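Local coordinates for protein octenoyl-CoA reductase/carboxylase (Streptomyces sp., PDB 4A0S) that probably catalyses the NADPH-dependent reductive carboxylation of 2-octenoyl-CoA, making an extender unit for cinnabaramide polyketide biosynthesis, at residues G204-M209 with I309-T314; T278-I281 with R286-V289; C335-S338 with L342-F345. All blocks are in the same frame, centred on the assembly; numbering follows the deposited sequence. Where two conformers were deposited one is given.

Contact 1. Residues G204-M209 with I309-T314; sequences GTAYRM and IVFEHT. With NAP (NADP nicotinamide-adenine-dinucleotide phosphate), chain F.
M209 of helix 200-210 lays its terminal methyl over one face of the F311 ring: CE stands 3.7 Å from the F311 ring centroid, 20° off the ring normal, a CH-pi contact offset toward the rim. The sulfur takes a slanting line to the same ring, SD of M209 lying 3.5 Å from CE2 of F311, which makes this a Met-aromatic contact. Chi3 of M209 (72°) bends an otherwise extended chain and folds the methyl over the aromatic face; CE also reaches to 3.4 Å from the carbonyl O of E312. A206 meets F311 differently, its CA in the ring plane at the edge, 3.9 Å from CE2 of F311. The ring reaches the helix because CG of F311 is anti to the backbone N (chi1 -175°).

In the next shell, A237 of helix 232-243 packs on F311, and V333 of strand 331-334 on M209. The carboxylate of E312 turns away from the helix, with OE2 bonded to S322 and T318 and OE1 to the backbone N of G315. Strand 309-312 belongs to the parallel sheet of the Rossmann domain, and beyond its C-terminal end H313 and T314 border NADP: ND1 of H313 is 3.5 Å from C5D, CG2 of T314 3.7 Å from N3A. NE2 of H313 is bonded to the carbonyl O of W227. On the helix, T205 places OG1 3.1 Å from the carboxamide N7N of NADP, a weak bond, the same hydroxyl being bonded to the carbonyl O of L201 within the helix, while CG2 of T205 lies 3.5 Å from C4N of the nicotinamide.

Helix and strand are thus held by sulfur, methyl and aromatic carbon, with no hydrogen bond between them, so the join rests on dispersion and shape.

Contact 2. Residues T278-I281 with R286-V289; sequences TDDI and RRVV. With CO8 (octanoyl-coenzyme A), chain L.
R287 spreads its guanidinium over I281, whose CG1 sits 3.6 Å from the guanidinium plane, over its centre. The two side chains cross at about a right angle, and bends at chi2 and chi3 of R287 (147° and 86°) fold the arginine back over the turn. V288 extends the apolar side of the contact, its CG2 4.0 Å from CG1 of I281. Trimming I281 to an alanine is likely to cost the CG1 contact with V288 and most of the hydrocarbon under the guanidinium of R287, leaving that group freer to turn.

The polar contacts gather at the guanidinium edge. NH2 of R287 donates to OG1 of T278 at 2.8 Å, the hydroxyl 16° out of the guanidinium plane. D280 forms a salt bridge with the same NH2 through OD1; its modelled 2.3 Å is too short to trust in detail, particularly as R287 has a second conformer. NE of R287 donates to a water at 2.6 Å, which in turn donates a weak bond to OD1 of D280.

R286 points elsewhere: its NH2 donates to O7A of the CoA 3'-phosphate at 3.1 Å, and R293 binds the ligand too. A type I beta turn, closed by I281 N to T278 O, thus leads toward helix 285-303, part of the crossover between edge strand 269-271 and strand 309-312 of the Rossmann fold.

Contact 3. Residues C335-S338 with L342-F345; sequences CGSS and LHTF. With NAP (NADP nicotinamide-adenine-dinucleotide phosphate), chain F.
Chi1 of S337 (-70°) sets OG beside its own backbone N, and chi1 of H343 (-72°) sets CG anti to the carbonyl carbon, from where the ring reaches toward the loop, so that OG of S337 and NE2 of H343 meet at 2.7 Å. Either atom could be the donor of this hydrogen bond. The hydroxyl approaches the ring obliquely, whereas the carbonyl O of G336 lies near the ring plane, at the edge, 4.3 Å from CE1 of H343. OG of S337 has a second partner, ND2 of N347 of a neighbouring subunit.

The bond ties the loop after strand 331-334 of the Rossmann sheet to strand 342-346, which pairs antiparallel with a strand of that neighbouring subunit, so that beta structure continues across the interface. H343 itself lies against F319 of its own chain and F345 of the neighbour.

On the cofactor side of the loop, OG of S338 is hydrogen-bonded to ribose O3D of NADP at 2.7 Å. G336, with no side chain, lets the backbone run past the same ribose, its CA 4.2 Å from C1D of NADP. SG of C335 lies beside the nicotinamide, 3.7 Å from C2N of NADP.

How the contacts relate
Contacts 1 and 3 line the same NADP, their centres about 13 Å apart. The loop 335-338 is tied to the end of strand 309-312 where O of H313 faces N of S338 at 2.9 Å, probably a hydrogen bond, and SD of M209 packs 3.3 Å from SG of C335. Contact 2 stands apart, its nearest atoms about 8 Å from contact 1 and 6 Å from contact 3, although in sequence it falls between the segments of contact 1. The CoA held there by R286 has its sulfur far from the nicotinamide of this NADP; H91 of a neighbouring subunit also binds it, consistent with service to another active site of the tetramer.

Contact 1. Residues G204-M209 with I309-T314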
loop_
_atom_site.group_PDB
_atom_site.type_symbol
_atom_site.label_atom_id
_atom_site.label_comp_id
_atom_site.label_asym_id
_atom_site.label_seq_id
_atom_site.Cartn_x
_atom_site.Cartn_y
_atom_site.Cartn_z
ATOM N N GLY A 204 -4.140 5.290 20.688
ATOM C CA GLY A 204 -4.028 5.839 19.332
ATOM C C GLY A 204 -2.679 5.449 18.753
ATOM O O GLY A 204 -2.573 5.030 17.595
ATOM N N THR A 205 -1.649 5.556 19.584
ATOM C CA THR A 205 -0.294 5.264 19.151
ATOM C C THR A 205 -0.126 3.789 18.794
ATOM O O THR A 205 0.479 3.463 17.776
ATOM C CB THR A 205 0.728 5.653 20.228
ATOM O OG1 THR A 205 0.730 7.075 20.358
ATOM C CG2 THR A 205 2.118 5.207 19.836
ATOM N N ALA A 206 -0.673 2.917 19.633
ATOM C CA ALA A 206 -0.612 1.497 19.378
ATOM C C ALA A 206 -1.431 1.186 18.108
ATOM O O ALA A 206 -1.085 0.302 17.319
ATOM C CB ALA A 206 -1.151 0.725 20.583
ATOM N N TYR A 207 -2.506 1.939 17.935
ATOM C CA TYR A 207 -3.428 1.742 16.842
ATOM C C TYR A 207 -2.713 2.076 15.539
ATOM O O TYR A 207 -2.769 1.314 14.563
ATOM C CB TYR A 207 -4.666 2.631 16.998
ATOM C CG TYR A 207 -5.591 2.458 15.826
ATOM C CD1 TYR A 207 -5.335 3.108 14.611
ATOM C CD2 TYR A 207 -6.691 1.596 15.905
ATOM C CE1 TYR A 207 -6.155 2.908 13.510
ATOM C CE2 TYR A 207 -7.526 1.410 14.810
ATOM C CZ TYR A 207 -7.235 2.064 13.615
ATOM O OH TYR A 207 -8.039 1.882 12.530
ATOM N N ARG A 208 -2.041 3.221 15.526
ATOM C CA ARG A 208 -1.279 3.617 14.343
ATOM C C ARG A 208 -0.232 2.550 14.011
ATOM O O ARG A 208 -0.104 2.127 12.876
ATOM C CB ARG A 208 -0.583 4.961 14.554
ATOM C CG ARG A 208 0.191 5.375 13.313
ATOM C CD ARG A 208 0.810 6.752 13.413
ATOM N NE ARG A 208 1.552 7.044 12.197
ATOM C CZ ARG A 208 1.082 7.774 11.184
ATOM N NH1 ARG A 208 -0.146 8.285 11.217
ATOM N NH2 ARG A 208 1.839 7.987 10.117
ATOM N N MET A 209 0.503 2.130 15.035
ATOM C CA MET A 209 1.564 1.148 14.890
ATOM C C MET A 209 1.089 -0.185 14.348
ATOM O O MET A 209 1.822 -0.836 13.640
ATOM C CB MET A 209 2.211 0.924 16.256
ATOM C CG MET A 209 2.970 2.157 16.722
ATOM S SD MET A 209 3.604 1.954 18.375
ATOM C CE MET A 209 4.919 0.762 18.080
ATOM N N ILE A 309 4.969 -9.004 13.269
ATOM C CA ILE A 309 5.184 -7.620 13.661
ATOM C C ILE A 309 5.776 -7.648 15.049
ATOM O O ILE A 309 5.289 -8.370 15.921
ATOM C CB ILE A 309 3.872 -6.812 13.689
ATOM C CG1 ILE A 309 3.221 -6.751 12.304
ATOM C CG2 ILE A 309 4.106 -5.374 14.211
ATOM C CD1 ILE A 309 1.742 -6.413 12.386
ATOM N N VAL A 310 6.825 -6.863 15.240
ATOM C CA VAL A 310 7.372 -6.658 16.551
ATOM C C VAL A 310 7.020 -5.239 16.927
ATOM O O VAL A 310 7.331 -4.286 16.214
ATOM C CB VAL A 310 8.886 -6.840 16.586
ATOM C CG1 VAL A 310 9.397 -6.630 17.986
ATOM C CG2 VAL A 310 9.247 -8.217 16.053
ATOM N N PHE A 311 6.378 -5.126 18.073
ATOM C CA PHE A 311 5.887 -3.868 18.585
ATOM C C PHE A 311 6.954 -3.349 19.535
ATOM O O PHE A 311 7.125 -3.852 20.647
ATOM C CB PHE A 311 4.562 -4.120 19.294
ATOM C CG PHE A 311 3.870 -2.880 19.770
ATOM C CD1 PHE A 311 4.117 -2.378 21.041
ATOM C CD2 PHE A 311 2.949 -2.236 18.961
ATOM C CE1 PHE A 311 3.466 -1.226 21.493
ATOM C CE2 PHE A 311 2.280 -1.102 19.404
ATOM C CZ PHE A 311 2.553 -0.588 20.675
ATOM N N GLU A 312 7.718 -2.379 19.043
ATOM C CA GLU A 312 8.826 -1.803 19.772
ATOM C C GLU A 312 8.522 -0.477 20.435
ATOM O O GLU A 312 7.666 0.282 19.992
ATOM C CB GLU A 312 10.011 -1.612 18.832
ATOM C CG GLU A 312 10.999 -2.703 18.929
ATOM C CD GLU A 312 11.866 -2.570 20.160
ATOM O OE1 GLU A 312 11.822 -1.515 20.810
ATOM O OE2 GLU A 312 12.604 -3.514 20.458
ATOM N N HIS A 313 9.256 -0.200 21.505
ATOM C CA HIS A 313 9.222 1.095 22.171
ATOM C C HIS A 313 10.178 1.040 23.352
ATOM O O HIS A 313 10.550 2.060 23.904
ATOM C CB HIS A 313 7.825 1.418 22.656
ATOM C CG HIS A 313 7.235 0.352 23.515
ATOM N ND1 HIS A 313 7.372 0.337 24.887
ATOM C CD2 HIS A 313 6.491 -0.734 23.197
ATOM C CE1 HIS A 313 6.733 -0.711 25.376
ATOM N NE2 HIS A 313 6.194 -1.376 24.370
ATOM N N THR A 314 10.564 -0.179 23.714
ATOM C CA THR A 314 11.462 -0.411 24.832
ATOM C C THR A 314 12.852 0.068 24.496
ATOM O O THR A 314 13.594 0.435 25.390
ATOM C CB THR A 314 11.509 -1.885 25.222
ATOM O OG1 THR A 314 11.277 -2.697 24.062
ATOM C CG2 THR A 314 10.441 -2.168 26.257
HETATM P PA NAP F . 4.777 2.482 30.229
HETATM O O1A NAP F . 3.233 2.466 30.536
HETATM O O2A NAP F . 5.688 2.802 31.377
HETATM O O5B NAP F . 5.115 1.076 29.705
HETATM C C5B NAP F . 6.428 0.872 29.222
HETATM C C4B NAP F . 6.717 -0.613 29.368
HETATM O O4B NAP F . 8.032 -0.803 28.827
HETATM C C3B NAP F . 6.754 -1.084 30.838
HETATM O O3B NAP F . 5.654 -1.957 30.990
HETATM C C2B NAP F . 8.003 -1.947 30.930
HETATM O O2B NAP F . 7.743 -3.304 30.576
HETATM C C1B NAP F . 8.909 -1.382 29.895
HETATM N N9A NAP F . 9.662 -0.259 30.508
HETATM C C8A NAP F . 9.278 0.603 31.464
HETATM N N7A NAP F . 10.249 1.495 31.704
HETATM C C5A NAP F . 11.242 1.179 30.885
HETATM C C6A NAP F . 12.493 1.713 30.701
HETATM N N6A NAP F . 12.868 2.780 31.405
HETATM N N1A NAP F . 13.280 1.164 29.789
HETATM C C2A NAP F . 12.884 0.123 29.061
HETATM N N3A NAP F . 11.706 -0.437 29.222
HETATM C C4A NAP F . 10.874 0.085 30.129
HETATM O O3 NAP F . 5.099 3.497 29.033
HETATM P PN NAP F . 4.296 3.509 27.641
HETATM O O1N NAP F . 3.191 4.591 27.907
HETATM O O2N NAP F . 3.867 2.147 27.160
HETATM O O5D NAP F . 5.444 4.164 26.746
HETATM C C5D NAP F . 6.545 3.310 26.454
HETATM C C4D NAP F . 7.458 4.126 25.584
HETATM O O4D NAP F . 6.665 4.517 24.410
HETATM C C3D NAP F . 7.899 5.439 26.233
HETATM O O3D NAP F . 9.274 5.566 25.815
HETATM C C2D NAP F . 7.023 6.490 25.584
HETATM O O2D NAP F . 7.677 7.780 25.545
HETATM C C1D NAP F . 6.994 5.917 24.181
HETATM N N1N NAP F . 5.740 6.331 23.598
HETATM C C2N NAP F . 5.794 6.892 22.340
HETATM C C3N NAP F . 4.596 7.268 21.802
HETATM C C7N NAP F . 4.658 7.883 20.458
HETATM O O7N NAP F . 5.711 7.945 19.816
HETATM N N7N NAP F . 3.508 8.372 20.079
HETATM C C4N NAP F . 3.380 7.099 22.472
HETATM C C5N NAP F . 3.311 6.525 23.730
HETATM C C6N NAP F . 4.512 6.129 24.296
HETATM P P2B NAP F . 8.872 -4.357 31.032
HETATM O O1X NAP F . 7.949 -5.688 30.859
HETATM O O2X NAP F . 10.095 -4.380 29.983
HETATM O O3X NAP F . 9.166 -3.904 32.442
#

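Contact 2. Residues T278-I281 with R286-V289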
loop_
_atom_site.group_PDB
_atom_site.type_symbol
_atom_site.label_atom_id
_atom_site.label_comp_id
_atom_site.label_asym_id
_atom_site.label_seq_id
_atom_site.Cartn_x
_atom_site.Cartn_y
_atom_site.Cartn_z
ATOM N N THR A 278 19.214 -8.517 29.718
ATOM C CA THR A 278 19.644 -7.491 30.657
ATOM C C THR A 278 19.949 -6.255 29.809
ATOM O O THR A 278 20.076 -6.371 28.599
ATOM C CB THR A 278 20.891 -7.929 31.437
ATOM O OG1 THR A 278 21.909 -8.357 30.518
ATOM C CG2 THR A 278 20.559 -9.073 32.366
ATOM N N ASP A 279 20.095 -5.087 30.427
ATOM C CA ASP A 279 20.216 -3.836 29.665
ATOM C C ASP A 279 21.484 -3.677 28.851
ATOM O O ASP A 279 21.566 -2.807 27.980
ATOM C CB ASP A 279 20.051 -2.628 30.580
ATOM C CG ASP A 279 18.637 -2.455 31.028
ATOM O OD1 ASP A 279 17.785 -3.222 30.529
ATOM O OD2 ASP A 279 18.377 -1.577 31.882
ATOM N N ASP A 280 22.469 -4.515 29.144
ATOM C CA ASP A 280 23.756 -4.434 28.498
ATOM C C ASP A 280 23.765 -5.318 27.266
ATOM O O ASP A 280 24.733 -5.316 26.502
ATOM C CB ASP A 280 24.851 -4.861 29.474
ATOM C CG ASP A 280 24.620 -6.251 30.031
ATOM O OD1 ASP A 280 24.642 -7.207 29.240
ATOM O OD2 ASP A 280 24.423 -6.391 31.255
ATOM N N ILE A 281 22.680 -6.066 27.063
ATOM C CA ILE A 281 22.612 -6.979 25.923
ATOM C C ILE A 281 22.893 -6.258 24.594
ATOM O O ILE A 281 23.507 -6.835 23.687
ATOM C CB ILE A 281 21.273 -7.739 25.872
ATOM C CG1 ILE A 281 21.398 -8.962 24.959
ATOM C CG2 ILE A 281 20.117 -6.802 25.449
ATOM C CD1 ILE A 281 20.185 -9.850 24.984
ATOM N N ARG A 286 26.773 -10.587 19.481
ATOM C CA ARG A 286 26.661 -12.037 19.546
ATOM C C ARG A 286 25.489 -12.486 20.407
ATOM O O ARG A 286 24.669 -13.304 19.977
ATOM C CB ARG A 286 27.956 -12.664 20.078
ATOM C CG ARG A 286 27.918 -14.191 20.102
ATOM C CD ARG A 286 27.264 -14.713 18.824
ATOM N NE ARG A 286 27.437 -16.148 18.626
ATOM C CZ ARG A 286 27.113 -16.782 17.501
ATOM N NH1 ARG A 286 26.607 -16.104 16.475
ATOM N NH2 ARG A 286 27.301 -18.093 17.397
ATOM N N ARG A 287 25.437 -11.955 21.626
ATOM C CA ARG A 287 24.411 -12.269 22.559
ATOM C C ARG A 287 23.055 -11.800 22.052
ATOM O O ARG A 287 22.076 -12.521 22.219
ATOM C CB ARG A 287 24.685 -11.625 23.923
ATOM C CG ARG A 287 23.645 -11.967 24.981
ATOM C CD ARG A 287 24.257 -12.041 26.358
ATOM N NE ARG A 287 24.327 -10.736 27.007
ATOM C CZ ARG A 287 23.377 -10.229 27.788
ATOM N NH1 ARG A 287 22.258 -10.902 28.024
ATOM N NH2 ARG A 287 23.544 -9.037 28.333
ATOM N N VAL A 288 23.036 -10.696 21.293
ATOM C CA VAL A 288 21.785 -10.246 20.685
ATOM C C VAL A 288 21.321 -11.285 19.670
ATOM O O VAL A 288 20.146 -11.640 19.649
ATOM C CB VAL A 288 21.872 -8.820 20.069
ATOM C CG1 VAL A 288 20.600 -8.476 19.310
ATOM C CG2 VAL A 288 22.099 -7.788 21.157
ATOM N N VAL A 289 22.248 -11.805 18.864
ATOM C CA VAL A 289 21.889 -12.824 17.871
ATOM C C VAL A 289 21.412 -14.101 18.553
ATOM O O VAL A 289 20.320 -14.598 18.248
ATOM C CB VAL A 289 23.037 -13.113 16.865
ATOM C CG1 VAL A 289 22.715 -14.324 16.003
ATOM C CG2 VAL A 289 23.278 -11.893 15.976
HETATM N N1A CO8 L . 33.540 -21.485 8.766
HETATM C C2A CO8 L . 32.558 -22.382 8.733
HETATM N N3A CO8 L . 31.331 -22.087 9.155
HETATM C C4A CO8 L . 31.050 -20.859 9.634
HETATM C C5A CO8 L . 32.054 -19.898 9.684
HETATM C C6A CO8 L . 33.329 -20.240 9.234
HETATM N N6A CO8 L . 34.323 -19.353 9.257
HETATM N N7A CO8 L . 31.524 -18.787 10.191
HETATM C C8A CO8 L . 30.240 -19.034 10.450
HETATM N N9A CO8 L . 29.943 -20.300 10.121
HETATM C C1B CO8 L . 28.592 -20.959 10.246
HETATM C C2B CO8 L . 28.109 -21.264 11.673
HETATM O O2B CO8 L . 27.461 -22.545 11.692
HETATM C C3B CO8 L . 27.104 -20.144 11.954
HETATM O O3B CO8 L . 26.046 -20.607 12.800
HETATM P P3B CO8 L . 25.809 -19.949 14.259
HETATM O O7A CO8 L . 27.235 -20.098 15.018
HETATM O O8A CO8 L . 25.583 -18.365 14.008
HETATM O O9A CO8 L . 24.677 -20.595 14.965
HETATM C C4B CO8 L . 26.514 -19.878 10.582
HETATM O O4B CO8 L . 27.635 -20.005 9.672
HETATM C C5B CO8 L . 25.866 -18.472 10.552
HETATM O O5B CO8 L . 25.079 -18.261 9.353
HETATM P P1A CO8 L . 23.552 -18.842 9.188
HETATM O O1A CO8 L . 22.990 -18.201 7.798
HETATM O O2A CO8 L . 23.496 -20.329 9.198
HETATM O O3A CO8 L . 22.641 -18.235 10.412
HETATM P P2A CO8 L . 21.521 -17.051 10.243
HETATM O O4A CO8 L . 21.259 -16.555 11.752
HETATM O O5A CO8 L . 20.254 -17.426 9.536
HETATM O O6A CO8 L . 22.269 -15.806 9.533
HETATM C CBP CO8 L . 22.615 -14.035 7.900
HETATM C CCP CO8 L . 21.621 -15.018 8.524
HETATM C CDP CO8 L . 23.086 -13.084 9.012
HETATM C CEP CO8 L . 21.872 -13.252 6.806
HETATM C CAP CO8 L . 23.808 -14.853 7.324
HETATM O OAP CO8 L . 23.322 -15.917 6.482
HETATM C C9P CO8 L . 24.752 -13.990 6.482
HETATM O O9P CO8 L . 25.509 -13.159 7.000
HETATM N N8P CO8 L . 24.642 -14.232 5.176
HETATM C C7P CO8 L . 25.389 -13.506 4.154
HETATM C C6P CO8 L . 24.804 -12.094 4.058
HETATM C C5P CO8 L . 25.904 -11.142 3.597
HETATM O O5P CO8 L . 26.681 -10.627 4.404
HETATM N N4P CO8 L . 25.976 -10.960 2.280
HETATM C C3P CO8 L . 25.047 -11.593 1.331
HETATM C C2P CO8 L . 25.222 -10.915 -0.015
HETATM S S1P CO8 L . 24.315 -9.319 -0.137
HETATM C "C1'" CO8 L . 24.425 -9.221 -1.852
HETATM O "O1'" CO8 L . 25.469 -8.801 -2.362
HETATM C "C2'" CO8 L . 23.343 -9.687 -2.595
HETATM C "C3'" CO8 L . 23.337 -9.652 -3.986
HETATM C "C4'" CO8 L . 22.238 -10.060 -4.755
HETATM C "C5'" CO8 L . 21.080 -10.710 -3.990
HETATM C "C6'" CO8 L . 20.093 -11.366 -4.974
HETATM C "C7'" CO8 L . 19.167 -12.257 -4.163
HETATM C "C8'" CO8 L . 18.103 -12.851 -5.069
HETATM O O HOH W 1 26.477 -9.311 27.167
#

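Contact 3. Residues C335-S338 with L342-F345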
loop_
_atom_site.group_PDB
_atom_site.type_symbol
_atom_site.label_atom_id
_atom_site.label_comp_id
_atom_site.label_asym_id
_atom_site.label_seq_id
_atom_site.Cartn_x
_atom_site.Cartn_y
_atom_site.Cartn_z
ATOM N N CYS A 335 7.878 3.209 18.305
ATOM C CA CYS A 335 7.426 4.564 18.624
ATOM C C CYS A 335 8.170 5.126 19.809
ATOM O O CYS A 335 7.776 6.145 20.385
ATOM C CB CYS A 335 5.937 4.557 18.955
ATOM S SG CYS A 335 5.528 3.670 20.481
ATOM N N GLY A 336 9.269 4.484 20.175
ATOM C CA GLY A 336 9.934 4.913 21.386
ATOM C C GLY A 336 11.199 4.150 21.624
ATOM O O GLY A 336 11.530 3.226 20.893
ATOM N N SER A 337 11.903 4.572 22.663
ATOM C CA SER A 337 13.181 4.004 23.008
ATOM C C SER A 337 13.397 4.205 24.500
ATOM O O SER A 337 14.324 4.893 24.898
ATOM C CB SER A 337 14.283 4.704 22.224
ATOM O OG SER A 337 14.231 4.374 20.864
ATOM N N SER A 338 12.539 3.623 25.330
ATOM C CA SER A 338 12.607 3.897 26.776
ATOM C C SER A 338 13.981 3.567 27.342
ATOM O O SER A 338 14.483 4.282 28.193
ATOM C CB SER A 338 11.578 3.085 27.533
ATOM O OG SER A 338 10.290 3.323 27.025
ATOM N N LEU A 342 19.719 5.174 21.099
ATOM C CA LEU A 342 20.821 4.790 20.230
ATOM C C LEU A 342 20.690 3.318 19.945
ATOM O O LEU A 342 21.232 2.475 20.656
ATOM C CB LEU A 342 22.175 5.112 20.869
ATOM C CG LEU A 342 22.468 6.602 21.009
ATOM C CD1 LEU A 342 23.849 6.853 21.587
ATOM C CD2 LEU A 342 22.315 7.245 19.641
ATOM N N HIS A 343 19.916 3.009 18.921
ATOM C CA HIS A 343 19.660 1.624 18.579
ATOM C C HIS A 343 20.816 1.080 17.798
ATOM O O HIS A 343 21.360 1.770 16.952
ATOM C CB HIS A 343 18.412 1.526 17.732
ATOM C CG HIS A 343 17.149 1.779 18.493
ATOM N ND1 HIS A 343 15.910 1.454 17.987
ATOM C CD2 HIS A 343 16.935 2.297 19.728
ATOM C CE1 HIS A 343 14.984 1.770 18.880
ATOM N NE2 HIS A 343 15.581 2.280 19.944
ATOM N N THR A 344 21.192 -0.148 18.120
ATOM C CA THR A 344 22.098 -0.927 17.305
ATOM C C THR A 344 21.412 -2.213 16.917
ATOM O O THR A 344 20.715 -2.835 17.720
ATOM C CB THR A 344 23.413 -1.226 18.032
ATOM O OG1 THR A 344 24.033 0.016 18.374
ATOM C CG2 THR A 344 24.365 -2.054 17.144
ATOM N N PHE A 345 21.587 -2.583 15.659
ATOM C CA PHE A 345 21.015 -3.788 15.139
ATOM C C PHE A 345 21.913 -4.296 14.030
ATOM O O PHE A 345 22.710 -3.548 13.451
ATOM C CB PHE A 345 19.580 -3.552 14.636
ATOM C CG PHE A 345 19.501 -2.750 13.369
ATOM C CD1 PHE A 345 19.518 -1.360 13.413
ATOM C CD2 PHE A 345 19.435 -3.381 12.133
ATOM C CE1 PHE A 345 19.456 -0.599 12.231
ATOM C CE2 PHE A 345 19.368 -2.635 10.950
ATOM C CZ PHE A 345 19.384 -1.245 11.000
HETATM P PA NAP F . 4.777 2.482 30.229
HETATM O O1A NAP F . 3.233 2.466 30.536
HETATM O O2A NAP F . 5.688 2.802 31.377
HETATM O O5B NAP F . 5.115 1.076 29.705
HETATM C C5B NAP F . 6.428 0.872 29.222
HETATM C C4B NAP F . 6.717 -0.613 29.368
HETATM O O4B NAP F . 8.032 -0.803 28.827
HETATM C C3B NAP F . 6.754 -1.084 30.838
HETATM O O3B NAP F . 5.654 -1.957 30.990
HETATM C C2B NAP F . 8.003 -1.947 30.930
HETATM O O2B NAP F . 7.743 -3.304 30.576
HETATM C C1B NAP F . 8.909 -1.382 29.895
HETATM N N9A NAP F . 9.662 -0.259 30.508
HETATM C C8A NAP F . 9.278 0.603 31.464
HETATM N N7A NAP F . 10.249 1.495 31.704
HETATM C C5A NAP F . 11.242 1.179 30.885
HETATM C C6A NAP F . 12.493 1.713 30.701
HETATM N N6A NAP F . 12.868 2.780 31.405
HETATM N N1A NAP F . 13.280 1.164 29.789
HETATM C C2A NAP F . 12.884 0.123 29.061
HETATM N N3A NAP F . 11.706 -0.437 29.222
HETATM C C4A NAP F . 10.874 0.085 30.129
HETATM O O3 NAP F . 5.099 3.497 29.033
HETATM P PN NAP F . 4.296 3.509 27.641
HETATM O O1N NAP F . 3.191 4.591 27.907
HETATM O O2N NAP F . 3.867 2.147 27.160
HETATM O O5D NAP F . 5.444 4.164 26.746
HETATM C C5D NAP F . 6.545 3.310 26.454
HETATM C C4D NAP F . 7.458 4.126 25.584
HETATM O O4D NAP F . 6.665 4.517 24.410
HETATM C C3D NAP F . 7.899 5.439 26.233
HETATM O O3D NAP F . 9.274 5.566 25.815
HETATM C C2D NAP F . 7.023 6.490 25.584
HETATM O O2D NAP F . 7.677 7.780 25.545
HETATM C C1D NAP F . 6.994 5.917 24.181
HETATM N N1N NAP F . 5.740 6.331 23.598
HETATM C C2N NAP F . 5.794 6.892 22.340
HETATM C C3N NAP F . 4.596 7.268 21.802
HETATM C C7N NAP F . 4.658 7.883 20.458
HETATM O O7N NAP F . 5.711 7.945 19.816
HETATM N N7N NAP F . 3.508 8.372 20.079
HETATM C C4N NAP F . 3.380 7.099 22.472
HETATM C C5N NAP F . 3.311 6.525 23.730
HETATM C C6N NAP F . 4.512 6.129 24.296
HETATM P P2B NAP F . 8.872 -4.357 31.032
HETATM O O1X NAP F . 7.949 -5.688 30.859
HETATM O O2X NAP F . 10.095 -4.380 29.983
HETATM O O3X NAP F . 9.166 -3.904 32.442
#